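Side-chain contacts in glycosaminoglycan xylosylkinase (Hydra vulgaris, PDB 5XOM), which probably phosphorylates xylose in the glycosaminoglycan linkage region of proteoglycans, as a secretory-pathway kinase of the Fam20 family: residues A96-D101 with R156-A161; D130-E135 with D350-I355; A162-V167 with T174-D179; L184-K189 with V204-A209. All blocks are in the same frame, centred on the assembly; numbering follows the deposited sequence.

Contact 1 (A96-D101 with R156-A161)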
loop_
_atom_site.group_PDB
_atom_site.type_symbol
_atom_site.label_atom_id
_atom_site.label_comp_id
_atom_site.label_asym_id
_atom_site.label_seq_id
_atom_site.Cartn_x
_atom_site.Cartn_y
_atom_site.Cartn_z
ATOM N N ALA A 96 22.710 12.865 -17.669
ATOM C CA ALA A 96 23.066 13.804 -16.622
ATOM C C ALA A 96 22.598 13.239 -15.288
ATOM O O ALA A 96 21.836 12.269 -15.231
ATOM C CB ALA A 96 22.456 15.193 -16.863
ATOM N N MET A 97 23.068 13.842 -14.205
ATOM C CA MET A 97 22.649 13.467 -12.862
ATOM C C MET A 97 22.107 14.720 -12.181
ATOM O O MET A 97 22.788 15.749 -12.148
ATOM C CB MET A 97 23.831 12.842 -12.108
ATOM C CG MET A 97 23.544 12.194 -10.758
ATOM S SD MET A 97 22.853 13.257 -9.474
ATOM C CE MET A 97 24.325 13.805 -8.634
ATOM N N PHE A 98 20.866 14.654 -11.696
ATOM C CA PHE A 98 20.224 15.765 -11.003
ATOM C C PHE A 98 20.071 15.451 -9.521
ATOM O O PHE A 98 19.720 14.329 -9.145
ATOM C CB PHE A 98 18.832 16.066 -11.573
ATOM C CG PHE A 98 18.837 16.555 -12.997
ATOM C CD1 PHE A 98 19.984 17.059 -13.582
ATOM C CD2 PHE A 98 17.664 16.523 -13.746
ATOM C CE1 PHE A 98 19.970 17.521 -14.896
ATOM C CE2 PHE A 98 17.643 16.981 -15.056
ATOM C CZ PHE A 98 18.794 17.479 -15.629
ATOM N N SER A 99 20.322 16.445 -8.680
ATOM C CA SER A 99 19.993 16.384 -7.264
ATOM C C SER A 99 18.656 17.082 -7.055
ATOM O O SER A 99 18.529 18.267 -7.364
ATOM C CB SER A 99 21.076 17.049 -6.425
ATOM O OG SER A 99 22.264 16.291 -6.502
ATOM N N LEU A 100 17.663 16.350 -6.549
ATOM C CA LEU A 100 16.363 16.939 -6.276
ATOM C C LEU A 100 16.234 17.331 -4.808
ATOM O O LEU A 100 16.718 16.631 -3.906
ATOM C CB LEU A 100 15.219 15.995 -6.652
ATOM C CG LEU A 100 15.312 15.412 -8.061
ATOM C CD1 LEU A 100 14.224 14.368 -8.260
ATOM C CD2 LEU A 100 15.268 16.525 -9.120
ATOM N N ASP A 101 15.557 18.454 -4.580
ATOM C CA ASP A 101 15.438 19.052 -3.261
ATOM C C ASP A 101 14.533 18.209 -2.370
ATOM O O ASP A 101 13.713 17.410 -2.840
ATOM C CB ASP A 101 14.903 20.476 -3.381
ATOM C CG ASP A 101 15.319 21.359 -2.221
ATOM O OD1 ASP A 101 16.093 20.894 -1.361
ATOM O OD2 ASP A 101 14.888 22.533 -2.189
ATOM N N ARG A 156 9.595 14.051 -17.812
ATOM C CA ARG A 156 9.544 15.437 -17.379
ATOM C C ARG A 156 10.091 16.359 -18.455
ATOM O O ARG A 156 11.051 16.010 -19.143
ATOM C CB ARG A 156 10.347 15.612 -16.097
ATOM C CG ARG A 156 10.340 17.014 -15.570
ATOM C CD ARG A 156 10.819 17.006 -14.129
ATOM N NE ARG A 156 11.239 18.323 -13.677
ATOM C CZ ARG A 156 11.628 18.588 -12.439
ATOM N NH1 ARG A 156 11.658 17.642 -11.491
ATOM N NH2 ARG A 156 11.990 19.825 -12.106
ATOM N N TYR A 157 9.484 17.540 -18.576
ATOM C CA TYR A 157 9.982 18.601 -19.446
ATOM C C TYR A 157 10.855 19.539 -18.624
ATOM O O TYR A 157 10.366 20.191 -17.697
ATOM C CB TYR A 157 8.832 19.372 -20.090
ATOM C CG TYR A 157 7.939 18.536 -20.984
ATOM C CD1 TYR A 157 8.340 18.189 -22.270
ATOM C CD2 TYR A 157 6.684 18.119 -20.552
ATOM C CE1 TYR A 157 7.526 17.433 -23.097
ATOM C CE2 TYR A 157 5.857 17.365 -21.376
ATOM C CZ TYR A 157 6.286 17.026 -22.645
ATOM O OH TYR A 157 5.470 16.281 -23.464
ATOM N N ILE A 158 12.143 19.588 -18.950
ATOM C CA ILE A 158 13.136 20.348 -18.195
ATOM C C ILE A 158 13.429 21.647 -18.927
ATOM O O ILE A 158 13.816 21.626 -20.101
ATOM C CB ILE A 158 14.435 19.546 -18.012
ATOM C CG1 ILE A 158 14.167 18.201 -17.323
ATOM C CG2 ILE A 158 15.436 20.371 -17.229
ATOM C CD1 ILE A 158 13.819 18.317 -15.854
ATOM N N ASN A 159 13.268 22.778 -18.242
ATOM C CA ASN A 159 13.747 24.053 -18.775
ATOM C C ASN A 159 15.243 24.139 -18.497
ATOM O O ASN A 159 15.659 24.441 -17.377
ATOM C CB ASN A 159 13.007 25.226 -18.141
ATOM C CG ASN A 159 13.464 26.571 -18.695
ATOM O OD1 ASN A 159 14.650 26.803 -18.928
ATOM N ND2 ASN A 159 12.516 27.466 -18.897
ATOM N N LEU A 160 16.065 23.890 -19.519
ATOM C CA LEU A 160 17.507 23.850 -19.297
ATOM C C LEU A 160 18.036 25.201 -18.833
ATOM O O LEU A 160 18.923 25.262 -17.975
ATOM C CB LEU A 160 18.236 23.412 -20.568
ATOM C CG LEU A 160 18.014 21.990 -21.078
ATOM C CD1 LEU A 160 18.713 21.820 -22.417
ATOM C CD2 LEU A 160 18.516 20.966 -20.057
ATOM N N ALA A 161 17.489 26.296 -19.372
ATOM C CA ALA A 161 17.995 27.620 -19.026
ATOM C C ALA A 161 17.683 27.979 -17.578
ATOM O O ALA A 161 18.549 28.494 -16.865
ATOM C CB ALA A 161 17.418 28.669 -19.977
#
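Phe98 and Ile158 meet across one face of the curved five-stranded antiparallel sheet of a kinase-like N-lobe, although their strands, 96-100 and 153-159, are not neighbours in it. Strands 106-112 and 205-212 run between them, and the CA atoms of the two residues stay 11.1 Å apart, so side chains alone bridge the gap.

The apolar part is a single touch: Phe98 CE2 lies 4.1 Å from Ile158 CD1, with the methyl approaching the ring obliquely and the two side chains sliding past each other in opposite directions. The Phe98 ring also stacks with Phe110 of the intervening strand 106-112.

The second kind of contact brings a charged group against a hydrocarbon one. Arg156 reaches across fully extended, and its NH1 ends 4.5 Å from Leu100 CD2, a loose approach. Its polar partners lie elsewhere: NH2 makes a salt bridge to Glu163, while NH1 donates to the carbonyls of Met77 and Ala80.

No hydrogen bond joins the two segments. The buried guanidinium has its charge answered by Glu163, which probably favours the ionised form of both, and its aliphatic stem can lie against the apolar side chains on this face of the sheet.

Contact 2 (D130-E135 with D350-I355)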
loop_
_atom_site.group_PDB
_atom_site.type_symbol
_atom_site.label_atom_id
_atom_site.label_comp_id
_atom_site.label_asym_id
_atom_site.label_seq_id
_atom_site.Cartn_x
_atom_site.Cartn_y
_atom_site.Cartn_z
ATOM N N ASP A 130 20.294 5.428 -25.822
ATOM C CA ASP A 130 19.249 5.152 -24.843
ATOM C C ASP A 130 17.967 5.895 -25.212
ATOM O O ASP A 130 18.004 7.088 -25.529
ATOM C CB ASP A 130 19.725 5.604 -23.459
ATOM C CG ASP A 130 20.598 4.575 -22.770
ATOM O OD1 ASP A 130 20.977 3.593 -23.436
ATOM O OD2 ASP A 130 20.948 4.776 -21.581
ATOM N N ARG A 131 16.832 5.190 -25.163
ATOM C CA ARG A 131 15.516 5.797 -25.385
ATOM C C ARG A 131 14.901 6.161 -24.039
ATOM O O ARG A 131 14.616 5.280 -23.217
ATOM C CB ARG A 131 14.570 4.869 -26.148
ATOM C CG ARG A 131 14.749 4.862 -27.668
ATOM C CD ARG A 131 16.051 4.217 -28.084
ATOM N NE ARG A 131 15.923 2.774 -28.077
ATOM C CZ ARG A 131 16.896 1.940 -28.398
ATOM N NH1 ARG A 131 18.096 2.375 -28.772
ATOM N NH2 ARG A 131 16.674 0.633 -28.352
ATOM N N HIS A 132 14.682 7.456 -23.823
ATOM C CA HIS A 132 14.125 7.919 -22.557
ATOM C C HIS A 132 12.730 7.352 -22.322
ATOM O O HIS A 132 12.369 7.026 -21.187
ATOM C CB HIS A 132 14.084 9.444 -22.535
ATOM C CG HIS A 132 12.991 10.022 -23.380
ATOM N ND1 HIS A 132 12.899 9.793 -24.737
ATOM C CD2 HIS A 132 11.926 10.796 -23.057
ATOM C CE1 HIS A 132 11.838 10.416 -25.218
ATOM N NE2 HIS A 132 11.229 11.033 -24.220
ATOM N N ASN A 133 11.917 7.263 -23.375
ATOM C CA ASN A 133 10.556 6.775 -23.208
ATOM C C ASN A 133 10.534 5.288 -22.919
ATOM O O ASN A 133 9.566 4.797 -22.329
ATOM C CB ASN A 133 9.715 7.083 -24.453
ATOM C CG ASN A 133 10.229 6.367 -25.693
ATOM O OD1 ASN A 133 11.426 6.401 -25.992
ATOM N ND2 ASN A 133 9.326 5.697 -26.410
ATOM N N ALA A 134 11.589 4.570 -23.309
ATOM C CA ALA A 134 11.680 3.149 -22.999
ATOM C C ALA A 134 11.849 2.918 -21.504
ATOM O O ALA A 134 11.292 1.958 -20.959
ATOM C CB ALA A 134 12.835 2.515 -23.774
ATOM N N GLU A 135 12.614 3.784 -20.823
ATOM C CA GLU A 135 12.760 3.658 -19.374
ATOM C C GLU A 135 11.412 3.789 -18.681
ATOM O O GLU A 135 11.116 3.042 -17.743
ATOM C CB GLU A 135 13.732 4.712 -18.823
ATOM C CG GLU A 135 15.202 4.510 -19.196
ATOM C CD GLU A 135 15.936 3.474 -18.333
ATOM O OE1 GLU A 135 15.288 2.658 -17.636
ATOM O OE2 GLU A 135 17.186 3.481 -18.357
ATOM N N ASP A 350 1.665 9.543 -17.131
ATOM C CA ASP A 350 2.974 10.181 -17.074
ATOM C C ASP A 350 2.946 11.510 -17.828
ATOM O O ASP A 350 2.217 11.645 -18.814
ATOM C CB ASP A 350 4.038 9.242 -17.653
ATOM C CG ASP A 350 5.430 9.849 -17.644
ATOM O OD1 ASP A 350 6.212 9.462 -16.746
ATOM O OD2 ASP A 350 5.749 10.705 -18.499
ATOM N N PRO A 351 3.682 12.522 -17.352
ATOM C CA PRO A 351 3.575 13.861 -17.959
ATOM C C PRO A 351 3.960 13.941 -19.432
ATOM O O PRO A 351 3.496 14.859 -20.112
ATOM C CB PRO A 351 4.514 14.712 -17.090
ATOM C CG PRO A 351 4.476 14.052 -15.751
ATOM C CD PRO A 351 4.378 12.566 -16.050
ATOM N N ILE A 352 4.775 13.038 -19.966
ATOM C CA ILE A 352 5.188 13.191 -21.357
ATOM C C ILE A 352 4.473 12.189 -22.265
ATOM O O ILE A 352 4.875 11.991 -23.409
ATOM C CB ILE A 352 6.716 13.113 -21.512
ATOM C CG1 ILE A 352 7.226 11.690 -21.299
ATOM C CG2 ILE A 352 7.400 14.091 -20.537
ATOM C CD1 ILE A 352 8.713 11.534 -21.583
ATOM N N TYR A 353 3.398 11.578 -21.774
ATOM C CA TYR A 353 2.539 10.685 -22.564
ATOM C C TYR A 353 2.027 11.356 -23.840
ATOM O O TYR A 353 1.709 12.551 -23.817
ATOM C CB TYR A 353 1.360 10.232 -21.692
ATOM C CG TYR A 353 0.377 9.313 -22.371
ATOM C CD1 TYR A 353 0.573 7.940 -22.373
ATOM C CD2 TYR A 353 -0.765 9.819 -22.995
ATOM C CE1 TYR A 353 -0.332 7.088 -22.986
ATOM C CE2 TYR A 353 -1.673 8.977 -23.615
ATOM C CZ TYR A 353 -1.451 7.613 -23.606
ATOM O OH TYR A 353 -2.346 6.766 -24.219
ATOM N N PRO A 354 1.884 10.602 -24.953
ATOM C CA PRO A 354 2.138 9.163 -25.203
ATOM C C PRO A 354 3.588 8.719 -25.021
ATOM O O PRO A 354 4.519 9.419 -25.430
ATOM C CB PRO A 354 1.712 8.959 -26.670
ATOM C CG PRO A 354 1.095 10.218 -27.124
ATOM C CD PRO A 354 1.321 11.298 -26.122
ATOM N N ILE A 355 3.762 7.549 -24.415
ATOM C CA ILE A 355 5.084 6.995 -24.143
ATOM C C ILE A 355 5.522 6.045 -25.251
ATOM O O ILE A 355 6.684 6.065 -25.670
ATOM C CB ILE A 355 5.075 6.286 -22.773
ATOM C CG1 ILE A 355 4.642 7.253 -21.662
ATOM C CG2 ILE A 355 6.434 5.674 -22.475
ATOM C CD1 ILE A 355 5.465 8.512 -21.575
#
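Asn133 and Ile355 join the first turn of helix 132-144 to the loop between helices 339-347 and 358-382. In this kinase-like fold the helix carries Glu135, whose carboxylate forms a salt bridge with Lys111 of strand 106-112, a pairing that resembles the lysine-glutamate bridge of protein kinases.

The Asn133 amide is turned edge-on to the loop. Its ND2 donates to Ile355 O at 2.8 Å, with an N-H...O angle of 168°; the acceptor lies in the amide plane, and the donor comes almost straight along the C=O axis. Asn133 CG stands between its own backbone N and carbonyl carbon (chi1 63°), a torsion that carries the amide out toward the loop. Ile355 returns the approach with its CG2 methyl, which packs 3.3 Å from Asn133 O and 4.1 Å from Asn133 CB.

His132 and Ile352 come at each other from opposite directions. The CD1 methyl of Ile352 reaches the imidazole obliquely, 3.6 Å from His132 CD2, while CB of Asn133 lies over one face of the ring toward its rim. The NE2 corner of His132 is hydrogen-bonded to Glu207 of strand 205-212, which probably holds the ring's rotation beside the isoleucine.

The loop is itself folded by a type I turn from Asp350 to Tyr353 and by an Asx turn, in which Ile352 N donates to Asp350 OD2 at 2.9 Å from the anti side of the carboxylate.

Contact 3 (A162-V167 with T174-D179)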
loop_
_atom_site.group_PDB
_atom_site.type_symbol
_atom_site.label_atom_id
_atom_site.label_comp_id
_atom_site.label_asym_id
_atom_site.label_seq_id
_atom_site.Cartn_x
_atom_site.Cartn_y
_atom_site.Cartn_z
ATOM N N ALA A 162 16.463 27.702 -17.116
ATOM C CA ALA A 162 16.061 28.101 -15.772
ATOM C C ALA A 162 16.424 27.085 -14.694
ATOM O O ALA A 162 16.713 27.481 -13.561
ATOM C CB ALA A 162 14.549 28.354 -15.727
ATOM N N GLU A 163 16.435 25.789 -15.008
ATOM C CA GLU A 163 16.585 24.760 -13.985
ATOM C C GLU A 163 17.954 24.102 -13.938
ATOM O O GLU A 163 18.381 23.697 -12.856
ATOM C CB GLU A 163 15.544 23.652 -14.183
ATOM C CG GLU A 163 14.101 24.101 -14.174
ATOM C CD GLU A 163 13.148 22.924 -14.309
ATOM O OE1 GLU A 163 12.899 22.236 -13.296
ATOM O OE2 GLU A 163 12.658 22.672 -15.431
ATOM N N VAL A 164 18.645 23.961 -15.062
ATOM C CA VAL A 164 19.895 23.211 -15.108
ATOM C C VAL A 164 21.111 24.130 -15.115
ATOM O O VAL A 164 22.011 23.980 -14.287
ATOM C CB VAL A 164 19.902 22.256 -16.322
ATOM C CG1 VAL A 164 21.269 21.613 -16.481
ATOM C CG2 VAL A 164 18.835 21.192 -16.147
ATOM N N LEU A 165 21.159 25.084 -16.044
ATOM C CA LEU A 165 22.340 25.937 -16.159
ATOM C C LEU A 165 22.731 26.657 -14.871
ATOM O O LEU A 165 23.933 26.681 -14.561
ATOM C CB LEU A 165 22.151 26.951 -17.296
ATOM C CG LEU A 165 22.285 26.426 -18.722
ATOM C CD1 LEU A 165 22.175 27.575 -19.720
ATOM C CD2 LEU A 165 23.605 25.688 -18.894
ATOM N N PRO A 166 21.821 27.240 -14.082
ATOM C CA PRO A 166 22.276 27.955 -12.877
ATOM C C PRO A 166 22.792 27.055 -11.761
ATOM O O PRO A 166 23.283 27.582 -10.756
ATOM C CB PRO A 166 21.028 28.734 -12.421
ATOM C CG PRO A 166 19.890 28.190 -13.183
ATOM C CD PRO A 166 20.398 27.491 -14.384
ATOM N N VAL A 167 22.732 25.728 -11.893
ATOM C CA VAL A 167 23.233 24.841 -10.846
ATOM C C VAL A 167 24.121 23.766 -11.451
ATOM O O VAL A 167 24.470 22.790 -10.780
ATOM C CB VAL A 167 22.090 24.185 -10.043
ATOM C CG1 VAL A 167 21.237 25.233 -9.337
ATOM C CG2 VAL A 167 21.238 23.293 -10.943
ATOM N N THR A 174 30.177 23.022 -19.535
ATOM C CA THR A 174 31.049 23.270 -20.682
ATOM C C THR A 174 30.688 22.443 -21.907
ATOM O O THR A 174 31.344 22.610 -22.942
ATOM C CB THR A 174 32.514 23.004 -20.326
ATOM O OG1 THR A 174 32.697 21.611 -20.023
ATOM C CG2 THR A 174 32.931 23.834 -19.128
ATOM N N THR A 175 29.682 21.570 -21.841
ATOM C CA THR A 175 29.249 20.824 -23.018
ATOM C C THR A 175 27.912 21.327 -23.544
ATOM O O THR A 175 27.309 20.679 -24.408
ATOM C CB THR A 175 29.170 19.318 -22.723
ATOM O OG1 THR A 175 28.081 19.048 -21.832
ATOM C CG2 THR A 175 30.457 18.827 -22.089
ATOM N N PHE A 176 27.432 22.465 -23.048
ATOM C CA PHE A 176 26.244 23.082 -23.613
ATOM C C PHE A 176 26.602 23.842 -24.882
ATOM O O PHE A 176 27.601 24.566 -24.927
ATOM C CB PHE A 176 25.583 24.013 -22.604
ATOM C CG PHE A 176 24.641 23.309 -21.678
ATOM C CD1 PHE A 176 25.116 22.628 -20.572
ATOM C CD2 PHE A 176 23.284 23.295 -21.936
ATOM C CE1 PHE A 176 24.248 21.970 -19.728
ATOM C CE2 PHE A 176 22.414 22.639 -21.095
ATOM C CZ PHE A 176 22.893 21.978 -19.991
ATOM N N ILE A 177 25.789 23.661 -25.922
ATOM C CA ILE A 177 25.974 24.325 -27.206
ATOM C C ILE A 177 24.600 24.650 -27.776
ATOM O O ILE A 177 23.571 24.224 -27.254
ATOM C CB ILE A 177 26.756 23.461 -28.219
ATOM C CG1 ILE A 177 25.968 22.186 -28.536
ATOM C CG2 ILE A 177 28.157 23.134 -27.721
ATOM C CD1 ILE A 177 26.604 21.333 -29.614
ATOM N N LYS A 178 24.596 25.406 -28.870
ATOM C CA LYS A 178 23.394 25.597 -29.665
ATOM C C LYS A 178 23.558 24.881 -30.995
ATOM O O LYS A 178 24.663 24.787 -31.533
ATOM C CB LYS A 178 23.082 27.083 -29.898
ATOM C CG LYS A 178 22.905 27.880 -28.620
ATOM C CD LYS A 178 22.977 29.382 -28.855
ATOM C CE LYS A 178 22.015 29.869 -29.911
ATOM N NZ LYS A 178 22.137 31.347 -30.065
ATOM N N ASP A 179 22.452 24.350 -31.507
ATOM C CA ASP A 179 22.455 23.714 -32.813
ATOM C C ASP A 179 22.158 24.757 -33.894
ATOM O O ASP A 179 22.012 25.950 -33.614
ATOM C CB ASP A 179 21.489 22.524 -32.825
ATOM C CG ASP A 179 20.019 22.929 -32.813
ATOM O OD1 ASP A 179 19.698 24.140 -32.841
ATOM O OD2 ASP A 179 19.170 22.016 -32.761
#
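A short, weakly bonded helical segment, followed by a 3-10 turn at Leu165 and Pro166, faces strand 176-178 across a gap of 8.9 Å between the CA atoms of Leu165 and Phe176, too wide for the two backbones to bond to each other. Within segment 162-167 the turn is closed by Val167 N donating to Val164 O.

Phe176 fills that gap, its side chain setting off toward the helix. Leu165 CD2 stands over the middle of one ring face, 3.6 Å from the ring centroid and only 4° off the normal, a nearly ideal CH-pi contact. The methyl is consequently almost equally far from all six ring carbons, with Phe176 CD1 at 3.8 Å. Leu165 has CG beside the backbone N (chi1 -75°) and an extended second torsion; together they bring the end of the side chain nearer to the ring than its base would suggest.

Val164 makes a different approach. Its CG1 branch, anti to the backbone N (chi1 172°), lies 3.9 Å from Phe176 CZ and meets the ring obliquely, at the end farthest from the strand.

Leu184 touches both Phe176 and Leu165, tying the helix to the small three-stranded sheet. Glu163, on the same helical turn, instead bonds back to the backbone N of Asn159.

Across the two segments the contact is thus wholly apolar: dispersion and the CH-pi attraction, rather than hydrogen bonds or charge, join helix to strand.

Contact 4 (L184-K189 with V204-A209)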
loop_
_atom_site.group_PDB
_atom_site.type_symbol
_atom_site.label_atom_id
_atom_site.label_comp_id
_atom_site.label_asym_id
_atom_site.label_seq_id
_atom_site.Cartn_x
_atom_site.Cartn_y
_atom_site.Cartn_z
ATOM N N LEU A 184 19.012 24.952 -27.504
ATOM C CA LEU A 184 20.041 24.709 -26.504
ATOM C C LEU A 184 20.216 23.209 -26.334
ATOM O O LEU A 184 19.232 22.475 -26.178
ATOM C CB LEU A 184 19.670 25.376 -25.177
ATOM C CG LEU A 184 20.607 25.165 -23.992
ATOM C CD1 LEU A 184 22.013 25.656 -24.317
ATOM C CD2 LEU A 184 20.054 25.911 -22.785
ATOM N N CYS A 185 21.466 22.751 -26.381
ATOM C CA CYS A 185 21.800 21.332 -26.354
ATOM C C CYS A 185 22.955 21.105 -25.390
ATOM O O CYS A 185 23.608 22.049 -24.943
ATOM C CB CYS A 185 22.190 20.814 -27.743
ATOM S SG CYS A 185 21.199 21.409 -29.143
ATOM N N PHE A 186 23.210 19.836 -25.072
ATOM C CA PHE A 186 24.464 19.475 -24.422
ATOM C C PHE A 186 24.890 18.096 -24.911
ATOM O O PHE A 186 24.057 17.289 -25.331
ATOM C CB PHE A 186 24.376 19.528 -22.882
ATOM C CG PHE A 186 23.590 18.404 -22.248
ATOM C CD1 PHE A 186 22.215 18.506 -22.059
ATOM C CD2 PHE A 186 24.242 17.268 -21.790
ATOM C CE1 PHE A 186 21.500 17.475 -21.455
ATOM C CE2 PHE A 186 23.539 16.234 -21.185
ATOM C CZ PHE A 186 22.165 16.339 -21.017
ATOM N N TYR A 187 26.206 17.844 -24.894
ATOM C CA TYR A 187 26.744 16.594 -25.419
ATOM C C TYR A 187 27.523 15.741 -24.420
ATOM O O TYR A 187 27.936 14.638 -24.787
ATOM C CB TYR A 187 27.626 16.863 -26.647
ATOM C CG TYR A 187 28.842 17.725 -26.410
ATOM C CD1 TYR A 187 30.030 17.173 -25.941
ATOM C CD2 TYR A 187 28.821 19.085 -26.699
ATOM C CE1 TYR A 187 31.153 17.956 -25.739
ATOM C CE2 TYR A 187 29.937 19.877 -26.501
ATOM C CZ TYR A 187 31.102 19.308 -26.022
ATOM O OH TYR A 187 32.217 20.094 -25.821
ATOM N N GLY A 188 27.744 16.203 -23.186
ATOM C CA GLY A 188 28.336 15.366 -22.139
ATOM C C GLY A 188 29.816 15.054 -22.343
ATOM O O GLY A 188 30.483 15.581 -23.234
ATOM N N LYS A 189 30.331 14.172 -21.469
ATOM C CA LYS A 189 31.740 13.785 -21.504
ATOM C C LYS A 189 31.969 12.276 -21.418
ATOM O O LYS A 189 33.066 11.844 -21.043
ATOM C CB LYS A 189 32.511 14.496 -20.391
ATOM C CG LYS A 189 32.597 15.989 -20.610
ATOM C CD LYS A 189 33.354 16.691 -19.509
ATOM C CE LYS A 189 33.545 18.147 -19.883
ATOM N NZ LYS A 189 34.287 18.231 -21.179
ATOM N N VAL A 204 14.493 25.830 -25.340
ATOM C CA VAL A 204 15.210 25.475 -24.117
ATOM C C VAL A 204 14.528 24.377 -23.315
ATOM O O VAL A 204 15.013 24.032 -22.231
ATOM C CB VAL A 204 15.463 26.705 -23.217
ATOM C CG1 VAL A 204 16.241 27.776 -23.965
ATOM C CG2 VAL A 204 14.155 27.269 -22.709
ATOM N N THR A 205 13.429 23.810 -23.800
ATOM C CA THR A 205 12.667 22.812 -23.047
ATOM C C THR A 205 13.076 21.419 -23.513
ATOM O O THR A 205 12.826 21.046 -24.664
ATOM C CB THR A 205 11.167 23.031 -23.223
ATOM O OG1 THR A 205 10.846 24.365 -22.795
ATOM C CG2 THR A 205 10.360 22.028 -22.398
ATOM N N MET A 206 13.698 20.646 -22.625
ATOM C CA MET A 206 14.193 19.326 -22.994
ATOM C C MET A 206 13.373 18.240 -22.311
ATOM O O MET A 206 13.277 18.197 -21.077
ATOM C CB MET A 206 15.678 19.183 -22.665
ATOM C CG MET A 206 16.245 17.805 -22.968
ATOM S SD MET A 206 17.932 17.626 -22.387
ATOM C CE MET A 206 18.832 18.074 -23.836
ATOM N N GLU A 207 12.789 17.371 -23.128
ATOM C CA GLU A 207 12.056 16.207 -22.660
ATOM C C GLU A 207 13.028 15.099 -22.274
ATOM O O GLU A 207 14.031 14.867 -22.961
ATOM C CB GLU A 207 11.108 15.732 -23.768
ATOM C CG GLU A 207 10.289 14.493 -23.459
ATOM C CD GLU A 207 9.501 13.992 -24.670
ATOM O OE1 GLU A 207 9.318 12.764 -24.797
ATOM O OE2 GLU A 207 9.081 14.821 -25.503
ATOM N N GLY A 208 12.726 14.405 -21.183
ATOM C CA GLY A 208 13.545 13.276 -20.794
ATOM C C GLY A 208 12.884 12.461 -19.703
ATOM O O GLY A 208 11.743 12.715 -19.313
ATOM N N ALA A 209 13.627 11.470 -19.215
ATOM C CA ALA A 209 13.180 10.579 -18.154
ATOM C C ALA A 209 14.105 10.710 -16.954
ATOM O O ALA A 209 15.324 10.824 -17.111
ATOM C CB ALA A 209 13.149 9.117 -18.634
#
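The Phe186 ring, on the central strand of the small three-stranded antiparallel sheet, has the sulfur of Met206 at its edge. This is a Met-aromatic contact: SD lies 5.0 Å from the ring centroid and 75° off the ring normal. The terminal methyl comes closer, with Met206 CE 3.6 Å from Phe186 CE1, on an oblique line to the ring, and the two side chains cross at about a right angle. Elsewhere the ring meets that of Phe176, their planes inclined by about 35°.

Met206 reaches over from strand 205-212 of the larger sheet. Its chain is extended through CG and SD before bending at the last torsion (chi3 -93°), which places both sulfur and methyl beside the same corner of the ring. Strand 106-112 flanks this side chain through Phe110 and Pro112.

Phe186 thereby joins the two sheets through apolar and sulfur contacts, without hydrogen bonds between the segments. Cys185, between Leu184 and Phe186, points away from segment 204-209 and is held by its disulfide to Cys200. At the other end of the contact, where the CA atoms of Leu184 and Val204 are 5.4 Å apart, Val204 also touches Asn159, and Leu184 packs loosely on it, with Leu184 CB 4.4 Å from Val204 CG1.

In the fold
Contacts 1, 3 and 4 gather at one end of the N-lobe-like sheet, with centres 8 to 11 Å apart. Strands 153-159 and 205-212 tie contacts 1 and 4 through Ile158 O and Met206 N, 2.7 Å apart and probably hydrogen-bonded. Contact 3 follows in the chain, tied to contact 1 by Arg156 NH2 and Glu163 OE1 (2.8 Å), and its strand pairs with that of contact 4. Contact 2, nearer the chain's centre, closes a long loop enclosing contacts 3 and 4; its Ile352 CG2 packs 3.5 Å from Arg156 N of contact 1. A NAG sugar, probably N-linked, lies about 6 Å from the Val204 side chain and about 13 Å from that of Leu165.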